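Carboxypeptidase D (Drosophila melanogaster, PDB 3MN8) removes C-terminal arginine or lysine from peptides and proteins as a zinc metallocarboxypeptidase, the chain here holding its first carboxypeptidase unit, catalytic domain plus transthyretin-like domain. Local coordinates at residues 87-92 and 371-376; 354-359 and 366-371; 41-46 and 140-145. One frame throughout, in Å; residues are numbered along the deposited sequence.

Contact 1: residues 87-92 and 371-376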
ATOM      1  N   ARG A  87     -18.725  -0.399  -1.077  1.00 51.84           N
ATOM      2  CA  ARG A  87     -17.768  -1.080  -0.221  1.00 42.48           C
ATOM      3  C   ARG A  87     -18.562  -1.571   0.974  1.00 40.58           C
ATOM      4  O   ARG A  87     -19.184  -0.777   1.673  1.00 30.21           O
ATOM      5  CB  ARG A  87     -16.664  -0.120   0.241  1.00 19.30           C
ATOM      6  CG  ARG A  87     -15.293  -0.767   0.418  1.00 22.94           C
ATOM      7  CD  ARG A  87     -14.328   0.135   1.153  1.00 23.33           C
ATOM      8  NE  ARG A  87     -14.547   0.067   2.594  1.00 39.38           N
ATOM      9  CZ  ARG A  87     -15.186   0.986   3.302  1.00 39.76           C
ATOM     10  NH1 ARG A  87     -15.676   2.069   2.718  1.00 51.10           N
ATOM     11  NH2 ARG A  87     -15.329   0.819   4.599  1.00 47.39           N
ATOM     12  N   ASN A  88     -18.577  -2.877   1.201  1.00 44.90           N
ATOM     13  CA  ASN A  88     -19.312  -3.405   2.344  1.00 32.73           C
ATOM     14  C   ASN A  88     -18.784  -2.823   3.647  1.00 39.66           C
ATOM     15  O   ASN A  88     -17.571  -2.703   3.851  1.00 43.53           O
ATOM     16  CB  ASN A  88     -19.243  -4.927   2.377  1.00 45.32           C
ATOM     17  CG  ASN A  88     -19.838  -5.554   1.135  1.00 63.07           C
ATOM     18  OD1 ASN A  88     -19.168  -6.304   0.417  1.00 73.40           O
ATOM     19  ND2 ASN A  88     -21.103  -5.239   0.864  1.00 68.14           N
ATOM     20  N   LEU A  89     -19.698  -2.448   4.528  1.00 30.96           N
ATOM     21  CA  LEU A  89     -19.310  -1.875   5.795  1.00 29.09           C
ATOM     22  C   LEU A  89     -18.180  -2.705   6.400  1.00 35.08           C
ATOM     23  O   LEU A  89     -18.242  -3.929   6.427  1.00 37.92           O
ATOM     24  CB  LEU A  89     -20.508  -1.837   6.740  1.00 27.72           C
ATOM     25  CG  LEU A  89     -20.365  -0.888   7.930  1.00 25.28           C
ATOM     26  CD1 LEU A  89     -20.501   0.540   7.440  1.00 13.61           C
ATOM     27  CD2 LEU A  89     -21.404  -1.184   8.985  1.00 37.16           C
ATOM     28  N   LEU A  90     -17.142  -2.022   6.860  1.00 32.38           N
ATOM     29  CA  LEU A  90     -16.043  -2.654   7.577  1.00 37.57           C
ATOM     30  C   LEU A  90     -15.158  -3.544   6.711  1.00 37.16           C
ATOM     31  O   LEU A  90     -14.302  -4.254   7.232  1.00 32.35           O
ATOM     32  CB  LEU A  90     -16.547  -3.411   8.807  1.00 34.00           C
ATOM     33  CG  LEU A  90     -17.026  -2.480   9.925  1.00 36.50           C
ATOM     34  CD1 LEU A  90     -17.583  -3.234  11.126  1.00 14.77           C
ATOM     35  CD2 LEU A  90     -15.881  -1.573  10.337  1.00 30.07           C
ATOM     36  N   THR A  91     -15.360  -3.504   5.398  1.00 27.18           N
ATOM     37  CA  THR A  91     -14.368  -4.063   4.493  1.00 37.50           C
ATOM     38  C   THR A  91     -13.248  -3.057   4.304  1.00 38.00           C
ATOM     39  O   THR A  91     -13.516  -1.900   3.958  1.00 23.73           O
ATOM     40  CB  THR A  91     -14.932  -4.413   3.104  1.00 27.42           C
ATOM     41  OG1 THR A  91     -15.882  -5.483   3.222  1.00 22.27           O
ATOM     42  CG2 THR A  91     -13.801  -4.856   2.194  1.00 11.37           C
ATOM     43  N   PRO A  92     -11.993  -3.498   4.542  1.00 33.78           N
ATOM     44  CA  PRO A  92     -10.776  -2.683   4.432  1.00 30.20           C
ATOM     45  C   PRO A  92     -10.425  -2.340   2.992  1.00 39.74           C
ATOM     46  O   PRO A  92     -10.231  -3.245   2.173  1.00 35.53           O
ATOM     47  CB  PRO A  92      -9.682  -3.591   5.007  1.00 25.31           C
ATOM     48  CG  PRO A  92     -10.402  -4.719   5.693  1.00 26.66           C
ATOM     49  CD  PRO A  92     -11.702  -4.868   4.998  1.00 21.14           C
ATOM     50  N   ARG A 371     -18.958   6.697   7.462  1.00 16.86           N
ATOM     51  CA  ARG A 371     -19.869   5.738   8.066  1.00 27.59           C
ATOM     52  C   ARG A 371     -19.388   5.349   9.464  1.00 24.39           C
ATOM     53  O   ARG A 371     -19.860   4.393  10.057  1.00 35.76           O
ATOM     54  CB  ARG A 371     -20.064   4.510   7.148  1.00 32.53           C
ATOM     55  CG  ARG A 371     -20.239   4.896   5.660  1.00 30.07           C
ATOM     56  CD  ARG A 371     -21.076   3.936   4.820  1.00 35.75           C
ATOM     57  NE  ARG A 371     -20.454   2.643   4.616  1.00 44.20           N
ATOM     58  CZ  ARG A 371     -19.967   2.159   3.480  1.00 59.30           C
ATOM     59  NH1 ARG A 371     -19.431   0.959   3.512  1.00 59.79           N
ATOM     60  NH2 ARG A 371     -19.992   2.835   2.335  1.00 73.38           N
ATOM     61  N   GLY A 372     -18.446   6.110   9.992  1.00 27.75           N
ATOM     62  CA  GLY A 372     -17.989   5.915  11.354  1.00 37.24           C
ATOM     63  C   GLY A 372     -17.179   4.652  11.543  1.00 25.58           C
ATOM     64  O   GLY A 372     -17.050   4.137  12.647  1.00 21.85           O
ATOM     65  N   GLU A 373     -16.623   4.154  10.454  1.00 22.17           N
ATOM     66  CA  GLU A 373     -15.810   2.956  10.516  1.00 35.34           C
ATOM     67  C   GLU A 373     -14.361   3.279  10.836  1.00 39.17           C
ATOM     68  O   GLU A 373     -13.856   4.345  10.480  1.00 40.14           O
ATOM     69  CB  GLU A 373     -15.849   2.201   9.187  1.00 33.04           C
ATOM     70  CG  GLU A 373     -17.028   2.500   8.304  1.00 40.59           C
ATOM     71  CD  GLU A 373     -16.858   1.888   6.922  1.00 39.58           C
ATOM     72  OE1 GLU A 373     -16.861   0.639   6.837  1.00 24.43           O
ATOM     73  OE2 GLU A 373     -16.715   2.652   5.931  1.00 35.27           O
ATOM     74  N   TYR A 374     -13.694   2.336  11.494  1.00 30.15           N
ATOM     75  CA  TYR A 374     -12.259   2.423  11.713  1.00 32.91           C
ATOM     76  C   TYR A 374     -11.691   1.009  11.729  1.00 42.14           C
ATOM     77  O   TYR A 374     -12.370   0.048  12.105  1.00 31.36           O
ATOM     78  CB  TYR A 374     -11.941   3.114  13.035  1.00 27.00           C
ATOM     79  CG  TYR A 374     -12.140   2.203  14.221  1.00 33.31           C
ATOM     80  CD1 TYR A 374     -13.367   2.148  14.889  1.00 21.73           C
ATOM     81  CD2 TYR A 374     -11.109   1.372  14.660  1.00 32.27           C
ATOM     82  CE1 TYR A 374     -13.555   1.282  15.968  1.00 33.36           C
ATOM     83  CE2 TYR A 374     -11.288   0.511  15.731  1.00 32.64           C
ATOM     84  CZ  TYR A 374     -12.510   0.472  16.379  1.00 31.31           C
ATOM     85  OH  TYR A 374     -12.676  -0.377  17.441  1.00 33.58           O
ATOM     86  N   TRP A 375     -10.443   0.890  11.294  1.00 33.20           N
ATOM     87  CA  TRP A 375      -9.710  -0.350  11.389  1.00 17.18           C
ATOM     88  C   TRP A 375      -8.406   0.014  12.058  1.00 32.88           C
ATOM     89  O   TRP A 375      -7.696   0.902  11.577  1.00 37.48           O
ATOM     90  CB  TRP A 375      -9.395  -0.911  10.003  1.00 21.54           C
ATOM     91  CG  TRP A 375     -10.575  -1.076   9.121  1.00 23.82           C
ATOM     92  CD1 TRP A 375     -11.208  -2.250   8.794  1.00 22.84           C
ATOM     93  CD2 TRP A 375     -11.265  -0.037   8.418  1.00 27.76           C
ATOM     94  NE1 TRP A 375     -12.261  -1.996   7.944  1.00 19.69           N
ATOM     95  CE2 TRP A 375     -12.319  -0.646   7.702  1.00 29.42           C
ATOM     96  CE3 TRP A 375     -11.101   1.354   8.332  1.00 17.01           C
ATOM     97  CZ2 TRP A 375     -13.200   0.085   6.922  1.00 22.42           C
ATOM     98  CZ3 TRP A 375     -11.982   2.076   7.564  1.00 16.69           C
ATOM     99  CH2 TRP A 375     -13.016   1.445   6.867  1.00 18.42           C
ATOM    100  N   ARG A 376      -8.077  -0.653  13.158  1.00 27.93           N
ATOM    101  CA  ARG A 376      -6.820  -0.373  13.829  1.00 21.18           C
ATOM    102  C   ARG A 376      -5.954  -1.616  13.817  1.00 33.96           C
ATOM    103  O   ARG A 376      -6.194  -2.593  14.543  1.00 23.31           O
ATOM    104  CB  ARG A 376      -7.049   0.132  15.252  1.00 25.89           C
ATOM    105  CG  ARG A 376      -5.774   0.387  16.049  1.00 35.50           C
ATOM    106  CD  ARG A 376      -4.942   1.509  15.463  1.00 33.46           C
ATOM    107  NE  ARG A 376      -3.702   1.715  16.213  1.00 41.17           N
ATOM    108  CZ  ARG A 376      -2.730   2.556  15.864  1.00 46.42           C
ATOM    109  NH1 ARG A 376      -2.828   3.286  14.763  1.00 68.32           N
ATOM    110  NH2 ARG A 376      -1.652   2.672  16.619  1.00 53.41           N
TER
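Both carboxylate oxygens of Glu-373 are used by the loop 87-92. Glu-373 OE2 receives Arg-87 NH2 on its syn side at 2.7 Å, a nearly straight salt bridge in the guanidinium plane though tilted from the carboxylate plane, and is also hydrogen-bonded to Ser-369 OG. Glu-373 OE1 takes the backbone N of Leu-90, likewise at 2.7 Å, almost along the C-O axis. The Arg-87 chain bends at chi3 (81°), which turns Arg-87 NE back onto Thr-91 O at 2.6 Å and leaves NH2 facing the glutamate. Arg-87 O is held by Arg-371 NH1, tilted from the carbonyl plane; the two guanidinium planes are nearly parallel, and Glu-373 probably offsets their like charges. Trp-375 NE1 reaches Leu-90 O at 3.1 Å from above the carbonyl plane, and Lys-340 NZ bonds the same oxygen. Pro-92 CA lies over one face of the indole, an off-centre CH-pi contact. Asn-88 to Thr-91 form a type II turn. The contact is interdomain: the catalytic-domain loop between strands 74-80 and 93-97 meets edge strand 373-376 of the transthyretin-like domain, which pairs with strand 339-344, while Arg-87 and Thr-91 touch Asp-136 of strand 136-140.

Contact 2: residues 354-359 and 366-371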
ATOM      1  N   ALA A 354     -14.503  10.836  13.860  1.00 34.61           N
ATOM      2  CA  ALA A 354     -14.226  10.538  15.253  1.00 40.98           C
ATOM      3  C   ALA A 354     -12.791  10.043  15.380  1.00 39.19           C
ATOM      4  O   ALA A 354     -12.185   9.612  14.393  1.00 25.25           O
ATOM      5  CB  ALA A 354     -15.198   9.498  15.782  1.00 31.45           C
ATOM      6  N   ASN A 355     -12.249  10.114  16.592  1.00 34.31           N
ATOM      7  CA  ASN A 355     -10.923   9.577  16.859  1.00 37.41           C
ATOM      8  C   ASN A 355     -10.971   8.343  17.745  1.00 42.38           C
ATOM      9  O   ASN A 355     -11.685   8.305  18.750  1.00 53.38           O
ATOM     10  CB  ASN A 355     -10.014  10.639  17.474  1.00 45.29           C
ATOM     11  CG  ASN A 355      -9.449  11.591  16.437  1.00 54.71           C
ATOM     12  OD1 ASN A 355      -9.644  12.805  16.522  1.00 61.13           O
ATOM     13  ND2 ASN A 355      -8.745  11.044  15.447  1.00 52.48           N
ATOM     14  N   VAL A 356     -10.209   7.331  17.361  1.00 34.43           N
ATOM     15  CA  VAL A 356     -10.114   6.096  18.127  1.00 37.30           C
ATOM     16  C   VAL A 356      -8.678   5.890  18.612  1.00 39.76           C
ATOM     17  O   VAL A 356      -7.758   5.699  17.804  1.00 41.07           O
ATOM     18  CB  VAL A 356     -10.589   4.877  17.296  1.00 44.52           C
ATOM     19  CG1 VAL A 356     -10.280   3.573  18.023  1.00 40.90           C
ATOM     20  CG2 VAL A 356     -12.091   4.994  16.975  1.00 25.49           C
ATOM     21  N   TYR A 357      -8.497   5.935  19.933  1.00 34.44           N
ATOM     22  CA  TYR A 357      -7.175   5.880  20.532  1.00 30.60           C
ATOM     23  C   TYR A 357      -6.872   4.545  21.201  1.00 42.08           C
ATOM     24  O   TYR A 357      -7.751   3.947  21.828  1.00 26.28           O
ATOM     25  CB  TYR A 357      -7.013   6.980  21.581  1.00 35.17           C
ATOM     26  CG  TYR A 357      -6.889   8.409  21.079  1.00 40.98           C
ATOM     27  CD1 TYR A 357      -8.004   9.235  20.989  1.00 45.33           C
ATOM     28  CD2 TYR A 357      -5.648   8.947  20.745  1.00 34.32           C
ATOM     29  CE1 TYR A 357      -7.886  10.553  20.552  1.00 46.02           C
ATOM     30  CE2 TYR A 357      -5.521  10.253  20.309  1.00 32.92           C
ATOM     31  CZ  TYR A 357      -6.638  11.052  20.212  1.00 38.62           C
ATOM     32  OH  TYR A 357      -6.500  12.352  19.777  1.00 43.63           O
ATOM     33  N   VAL A 358      -5.613   4.109  21.076  1.00 53.78           N
ATOM     34  CA  VAL A 358      -5.095   2.933  21.771  1.00 45.19           C
ATOM     35  C   VAL A 358      -3.998   3.348  22.738  1.00 48.72           C
ATOM     36  O   VAL A 358      -3.018   3.977  22.340  1.00 48.57           O
ATOM     37  CB  VAL A 358      -4.525   1.879  20.781  1.00 35.50           C
ATOM     38  CG1 VAL A 358      -3.901   0.689  21.528  1.00 34.30           C
ATOM     39  CG2 VAL A 358      -5.613   1.395  19.816  1.00 32.08           C
ATOM     40  N   ALA A 359      -4.169   3.000  24.007  1.00 47.60           N
ATOM     41  CA  ALA A 359      -3.169   3.319  25.020  1.00 51.99           C
ATOM     42  C   ALA A 359      -1.768   2.915  24.577  1.00 40.95           C
ATOM     43  O   ALA A 359      -1.504   1.740  24.318  1.00 43.51           O
ATOM     44  CB  ALA A 359      -3.521   2.652  26.342  1.00 49.24           C
ATOM     45  N   MET A 366      -6.919   6.737  14.874  1.00 39.85           N
ATOM     46  CA  MET A 366      -7.582   6.461  13.608  1.00 30.80           C
ATOM     47  C   MET A 366      -8.736   7.413  13.506  1.00 31.92           C
ATOM     48  O   MET A 366      -9.418   7.649  14.491  1.00 40.56           O
ATOM     49  CB  MET A 366      -8.118   5.037  13.566  1.00 41.34           C
ATOM     50  CG  MET A 366      -7.048   3.962  13.452  1.00 41.26           C
ATOM     51  SD  MET A 366      -6.050   4.132  11.966  1.00 30.72           S
ATOM     52  CE  MET A 366      -4.521   4.770  12.667  1.00 44.19           C
ATOM     53  N   ARG A 367      -8.953   7.954  12.315  1.00 29.15           N
ATOM     54  CA  ARG A 367     -10.070   8.856  12.075  1.00 31.61           C
ATOM     55  C   ARG A 367     -11.188   8.084  11.377  1.00 31.08           C
ATOM     56  O   ARG A 367     -10.971   7.503  10.315  1.00 51.63           O
ATOM     57  CB  ARG A 367      -9.584  10.040  11.230  1.00 42.60           C
ATOM     58  CG  ARG A 367     -10.635  11.037  10.855  1.00 54.56           C
ATOM     59  CD  ARG A 367     -11.052  10.805   9.421  1.00 68.77           C
ATOM     60  NE  ARG A 367     -11.176  12.068   8.722  1.00 83.46           N
ATOM     61  CZ  ARG A 367     -10.421  12.498   7.713  1.00 91.58           C
ATOM     62  NH1 ARG A 367      -9.444  11.761   7.195  1.00 98.13           N
ATOM     63  NH2 ARG A 367     -10.679  13.695   7.208  1.00 90.23           N
ATOM     64  N   THR A 368     -12.373   8.033  11.977  1.00 18.91           N
ATOM     65  CA  THR A 368     -13.443   7.234  11.379  1.00 26.08           C
ATOM     66  C   THR A 368     -13.884   7.770  10.025  1.00 31.20           C
ATOM     67  O   THR A 368     -13.769   8.973   9.737  1.00 30.41           O
ATOM     68  CB  THR A 368     -14.688   7.107  12.270  1.00 22.12           C
ATOM     69  OG1 THR A 368     -15.312   8.388  12.409  1.00 21.63           O
ATOM     70  CG2 THR A 368     -14.321   6.540  13.643  1.00 18.73           C
ATOM     71  N   SER A 369     -14.392   6.857   9.202  1.00 25.89           N
ATOM     72  CA  SER A 369     -14.915   7.177   7.884  1.00 16.48           C
ATOM     73  C   SER A 369     -16.275   7.877   8.001  1.00 34.89           C
ATOM     74  O   SER A 369     -16.811   8.053   9.099  1.00 45.06           O
ATOM     75  CB  SER A 369     -15.071   5.892   7.075  1.00 13.61           C
ATOM     76  OG  SER A 369     -16.220   5.175   7.501  1.00 19.15           O
ATOM     77  N   LYS A 370     -16.833   8.277   6.863  1.00 31.13           N
ATOM     78  CA  LYS A 370     -18.155   8.897   6.845  1.00 32.83           C
ATOM     79  C   LYS A 370     -19.200   8.001   7.487  1.00 23.97           C
ATOM     80  O   LYS A 370     -20.196   8.487   8.006  1.00 44.79           O
ATOM     81  CB  LYS A 370     -18.561   9.265   5.411  1.00 27.11           C
ATOM     82  CG  LYS A 370     -17.732  10.410   4.829  1.00 28.95           C
ATOM     83  CD  LYS A 370     -17.795  10.490   3.304  1.00 28.29           C
ATOM     84  CE  LYS A 370     -16.851  11.592   2.797  1.00 28.03           C
ATOM     85  NZ  LYS A 370     -17.084  11.963   1.371  1.00 39.40           N
ATOM     86  N   ARG A 371     -18.958   6.697   7.462  1.00 16.86           N
ATOM     87  CA  ARG A 371     -19.869   5.738   8.066  1.00 27.59           C
ATOM     88  C   ARG A 371     -19.388   5.349   9.464  1.00 24.39           C
ATOM     89  O   ARG A 371     -19.860   4.393  10.057  1.00 35.76           O
ATOM     90  CB  ARG A 371     -20.064   4.510   7.148  1.00 32.53           C
ATOM     91  CG  ARG A 371     -20.239   4.896   5.660  1.00 30.07           C
ATOM     92  CD  ARG A 371     -21.076   3.936   4.820  1.00 35.75           C
ATOM     93  NE  ARG A 371     -20.454   2.643   4.616  1.00 44.20           N
ATOM     94  CZ  ARG A 371     -19.967   2.159   3.480  1.00 59.30           C
ATOM     95  NH1 ARG A 371     -19.431   0.959   3.512  1.00 59.79           N
ATOM     96  NH2 ARG A 371     -19.992   2.835   2.335  1.00 73.38           N
TER
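Thr-368 turns its side chain back on Ala-354, and the two pack beside each other where the strand pairing runs out. Thr-368 OG1 stands between the backbone N and the carbonyl carbon (chi1 67°), a rotation that puts it 3.0 Å from Ala-354 N, whose N-H it accepts; the same hydroxyl is hydrogen-bonded to Ile-351 O, its stronger partner. Thr-368 CG2 is then left to lie against Ala-354 CB at 3.8 Å. The backbone returns the grip: Thr-368 N bonds Ala-354 O at 2.9 Å, so one residue holds both the N-H and the carbonyl of the alanine. Next comes Asn-355 with Arg-367, an antiparallel non-hydrogen-bonded pair whose side chains leave the same face of the sheet. Asn-355 ND2 leans toward the neighbouring strand, 3.6 Å from Met-366 O and beside Arg-367 CB, whereas the arginine chain bends at chi2 and chi3 and carries its guanidinium off to a salt bridge with Asp-353. This is the beta hairpin of strands 355-358 and 366-367, at one margin of the four-stranded antiparallel sheet in the transthyretin-like domain. Val-356 and Met-366 make the hydrogen-bonded pair, 3.0 Å from Val-356 N to Met-366 O and 3.2 Å from Met-366 N to Val-356 O. Their side chains share the face reverse to that of Asn-355, but only Val-356 CB and Met-366 CB approach, at 4.5 Å, because Met-366 bends away toward Arg-376. Val-356 CG2 meets Tyr-374 of strand 373-376, and Val-343 of strand 339-344 packs against Ala-354, Val-356 and Thr-368.

Contact 3: residues 41-46 and 140-145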
ATOM      1  N   ALA A  41       4.267  -4.808 -20.125  1.00 46.84           N
ATOM      2  CA  ALA A  41       3.051  -4.202 -20.666  1.00 45.58           C
ATOM      3  C   ALA A  41       3.214  -2.683 -20.843  1.00 42.16           C
ATOM      4  O   ALA A  41       3.599  -1.969 -19.916  1.00 26.98           O
ATOM      5  CB  ALA A  41       1.855  -4.524 -19.788  1.00 37.28           C
ATOM      6  N   SER A  42       2.932  -2.206 -22.054  1.00 50.58           N
ATOM      7  CA  SER A  42       3.033  -0.780 -22.351  1.00 47.01           C
ATOM      8  C   SER A  42       1.845  -0.034 -21.762  1.00 45.38           C
ATOM      9  O   SER A  42       0.905  -0.645 -21.266  1.00 54.95           O
ATOM     10  CB  SER A  42       3.088  -0.545 -23.865  1.00 44.02           C
ATOM     11  OG  SER A  42       1.836  -0.817 -24.477  1.00 44.74           O
ATOM     12  N   GLN A  43       1.881   1.289 -21.826  1.00 37.87           N
ATOM     13  CA  GLN A  43       0.727   2.077 -21.427  1.00 31.13           C
ATOM     14  C   GLN A  43      -0.518   1.591 -22.157  1.00 40.56           C
ATOM     15  O   GLN A  43      -1.525   1.314 -21.523  1.00 33.28           O
ATOM     16  CB  GLN A  43       0.952   3.558 -21.722  1.00 43.76           C
ATOM     17  CG  GLN A  43      -0.147   4.460 -21.203  1.00 49.72           C
ATOM     18  CD  GLN A  43      -0.300   4.391 -19.683  1.00 57.67           C
ATOM     19  OE1 GLN A  43       0.655   4.103 -18.952  1.00 59.91           O
ATOM     20  NE2 GLN A  43      -1.508   4.671 -19.203  1.00 61.79           N
ATOM     21  N   GLU A  44      -0.456   1.475 -23.484  1.00 46.49           N
ATOM     22  CA  GLU A  44      -1.620   0.993 -24.227  1.00 48.56           C
ATOM     23  C   GLU A  44      -2.022  -0.412 -23.769  1.00 44.37           C
ATOM     24  O   GLU A  44      -3.200  -0.693 -23.567  1.00 48.91           O
ATOM     25  CB  GLU A  44      -1.390   1.004 -25.742  1.00 52.11           C
ATOM     26  CG  GLU A  44      -2.676   0.749 -26.539  1.00 74.89           C
ATOM     27  CD  GLU A  44      -2.447   0.082 -27.890  1.00 95.50           C
ATOM     28  OE1 GLU A  44      -1.275  -0.050 -28.310  1.00101.74           O
ATOM     29  OE2 GLU A  44      -3.448  -0.311 -28.532  1.00 99.29           O
ATOM     30  N   GLN A  45      -1.040  -1.292 -23.601  1.00 43.84           N
ATOM     31  CA  GLN A  45      -1.322  -2.667 -23.200  1.00 41.87           C
ATOM     32  C   GLN A  45      -1.969  -2.745 -21.832  1.00 40.39           C
ATOM     33  O   GLN A  45      -2.770  -3.642 -21.566  1.00 46.61           O
ATOM     34  CB  GLN A  45      -0.056  -3.516 -23.239  1.00 40.98           C
ATOM     35  CG  GLN A  45       0.428  -3.758 -24.667  1.00 49.92           C
ATOM     36  CD  GLN A  45       1.305  -4.978 -24.786  1.00 52.02           C
ATOM     37  OE1 GLN A  45       2.383  -5.036 -24.201  1.00 54.31           O
ATOM     38  NE2 GLN A  45       0.850  -5.963 -25.547  1.00 54.47           N
ATOM     39  N   LEU A  46      -1.626  -1.791 -20.973  1.00 32.37           N
ATOM     40  CA  LEU A  46      -2.181  -1.726 -19.619  1.00 42.73           C
ATOM     41  C   LEU A  46      -3.645  -1.254 -19.580  1.00 38.50           C
ATOM     42  O   LEU A  46      -4.490  -1.880 -18.954  1.00 27.40           O
ATOM     43  CB  LEU A  46      -1.306  -0.824 -18.739  1.00 42.85           C
ATOM     44  CG  LEU A  46      -1.866  -0.447 -17.368  1.00 38.15           C
ATOM     45  CD1 LEU A  46      -2.203  -1.708 -16.580  1.00 47.22           C
ATOM     46  CD2 LEU A  46      -0.884   0.434 -16.607  1.00 22.77           C
ATOM     47  N   VAL A 140      -2.360  -0.249  -8.688  1.00 38.42           N
ATOM     48  CA  VAL A 140      -1.795   0.787  -9.541  1.00 36.81           C
ATOM     49  C   VAL A 140      -0.415   0.337 -10.044  1.00 41.08           C
ATOM     50  O   VAL A 140       0.620   0.657  -9.436  1.00 45.18           O
ATOM     51  CB  VAL A 140      -1.661   2.125  -8.774  1.00 36.81           C
ATOM     52  CG1 VAL A 140      -1.296   3.268  -9.727  1.00 18.13           C
ATOM     53  CG2 VAL A 140      -2.948   2.442  -8.014  1.00 41.91           C
ATOM     54  N   PRO A 141      -0.394  -0.421 -11.151  1.00 38.78           N
ATOM     55  CA  PRO A 141       0.842  -0.928 -11.764  1.00 43.74           C
ATOM     56  C   PRO A 141       1.901   0.155 -12.013  1.00 40.31           C
ATOM     57  O   PRO A 141       3.090  -0.093 -11.812  1.00 43.31           O
ATOM     58  CB  PRO A 141       0.351  -1.513 -13.097  1.00 33.44           C
ATOM     59  CG  PRO A 141      -1.040  -1.907 -12.829  1.00 37.41           C
ATOM     60  CD  PRO A 141      -1.592  -0.885 -11.872  1.00 44.90           C
ATOM     61  N   THR A 142       1.481   1.332 -12.468  1.00 39.16           N
ATOM     62  CA  THR A 142       2.406   2.449 -12.629  1.00 41.38           C
ATOM     63  C   THR A 142       1.829   3.763 -12.133  1.00 45.31           C
ATOM     64  O   THR A 142       0.614   4.006 -12.187  1.00 38.35           O
ATOM     65  CB  THR A 142       2.880   2.651 -14.085  1.00 36.40           C
ATOM     66  OG1 THR A 142       3.785   3.762 -14.125  1.00 45.18           O
ATOM     67  CG2 THR A 142       1.716   2.967 -14.993  1.00 34.18           C
ATOM     68  N   MET A 143       2.739   4.608 -11.667  1.00 53.02           N
ATOM     69  CA  MET A 143       2.421   5.917 -11.120  1.00 41.76           C
ATOM     70  C   MET A 143       3.289   6.930 -11.883  1.00 45.39           C
ATOM     71  O   MET A 143       3.212   8.141 -11.664  1.00 38.37           O
ATOM     72  CB  MET A 143       2.740   5.907  -9.626  1.00 31.00           C
ATOM     73  CG  MET A 143       2.303   7.115  -8.864  1.00 38.22           C
ATOM     74  SD  MET A 143       3.027   7.114  -7.213  1.00 40.50           S
ATOM     75  CE  MET A 143       3.220   8.882  -6.965  1.00 28.22           C
ATOM     76  N   ASN A 144       4.111   6.412 -12.795  1.00 34.12           N
ATOM     77  CA  ASN A 144       4.979   7.248 -13.604  1.00 35.06           C
ATOM     78  C   ASN A 144       5.154   6.702 -15.027  1.00 48.07           C
ATOM     79  O   ASN A 144       6.217   6.172 -15.381  1.00 38.97           O
ATOM     80  CB  ASN A 144       6.328   7.419 -12.924  1.00 35.67           C
ATOM     81  CG  ASN A 144       7.218   8.398 -13.651  1.00 46.59           C
ATOM     82  OD1 ASN A 144       6.782   9.077 -14.589  1.00 50.48           O
ATOM     83  ND2 ASN A 144       8.474   8.483 -13.226  1.00 47.99           N
ATOM     84  N   PRO A 145       4.099   6.842 -15.850  1.00 43.43           N
ATOM     85  CA  PRO A 145       4.091   6.397 -17.250  1.00 34.76           C
ATOM     86  C   PRO A 145       5.147   7.129 -18.077  1.00 38.22           C
ATOM     87  O   PRO A 145       5.825   6.536 -18.919  1.00 47.73           O
ATOM     88  CB  PRO A 145       2.690   6.797 -17.749  1.00 29.82           C
ATOM     89  CG  PRO A 145       1.916   7.211 -16.540  1.00 32.23           C
ATOM     90  CD  PRO A 145       2.888   7.604 -15.490  1.00 28.58           C
TER
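Pro-141 is the first residue of 140-145 to meet the helix start 41-46: Pro-141 CG lies 3.9 Å from Leu-46 CD1, the two side chains crossing at a slant. Thr-142 follows, and Leu-46 CD2 rests 4.0 Å from Thr-142 CG2. The threonine splits its two branches between different tasks. With OG1 opposite the backbone N (chi1 -180°), the hydroxyl faces away from the helix; Thr-142 OG1 accepts Asn-144 N at 3.0 Å in an ST turn and also bonds Asn-99 OD1, while the methyl is presented to Leu-46 and, more loosely, to Gln-43. A serine here would probably open a gap beside Leu-46 CD2 and take away its methyl partner. Asn-144 is the N-cap of helix 145-149, its OD1 receiving Gly-147 N and its ND2 bonded to Met-100 O. Pro-145, the first residue of that helix, lies side by side with Gln-43, whose bend at chi2 (61°) brings Gln-43 OE1 to 3.6 Å from Pro-145 CB; the amide nitrogen NE2 turns to Glu-47. No hydrogen bond crosses the contact. Ser-42 caps the other helix, its OG accepting Gln-45 N at 3.0 Å. The Thr-142 side chain is about 9 Å from that of the zinc ligand His-101 and about 12 Å from the zinc ion, so this is packing in a layer behind the metal site. In the catalytic domain, helix 43-56 thus packs by its first turn on the connection between strand 136-140 and helix 145-149, with helix 106-121 touching Pro-141 and Thr-142, and strand 74-80 against Pro-145.

Overall arrangement
From the N terminus, helix 43-56 opens contact 3, and the chain passes through 87-92, the first side of contact 1, before 140-145 closes contact 3; these two long loops therefore cross. Contact 3 stays within the catalytic domain. Contact 1 closes only at 371-376, after the rest of that domain and the start of the transthyretin-like domain, and so ties the two domains together. Contact 2, a short hairpin in the second domain, falls wholly within that span; it touches contact 1 and shares Arg-371 with it, their centres 11 Å apart. Contact 3 lies far off, its centre about 30 Å from that of contact 1 and 35 Å from that of contact 2.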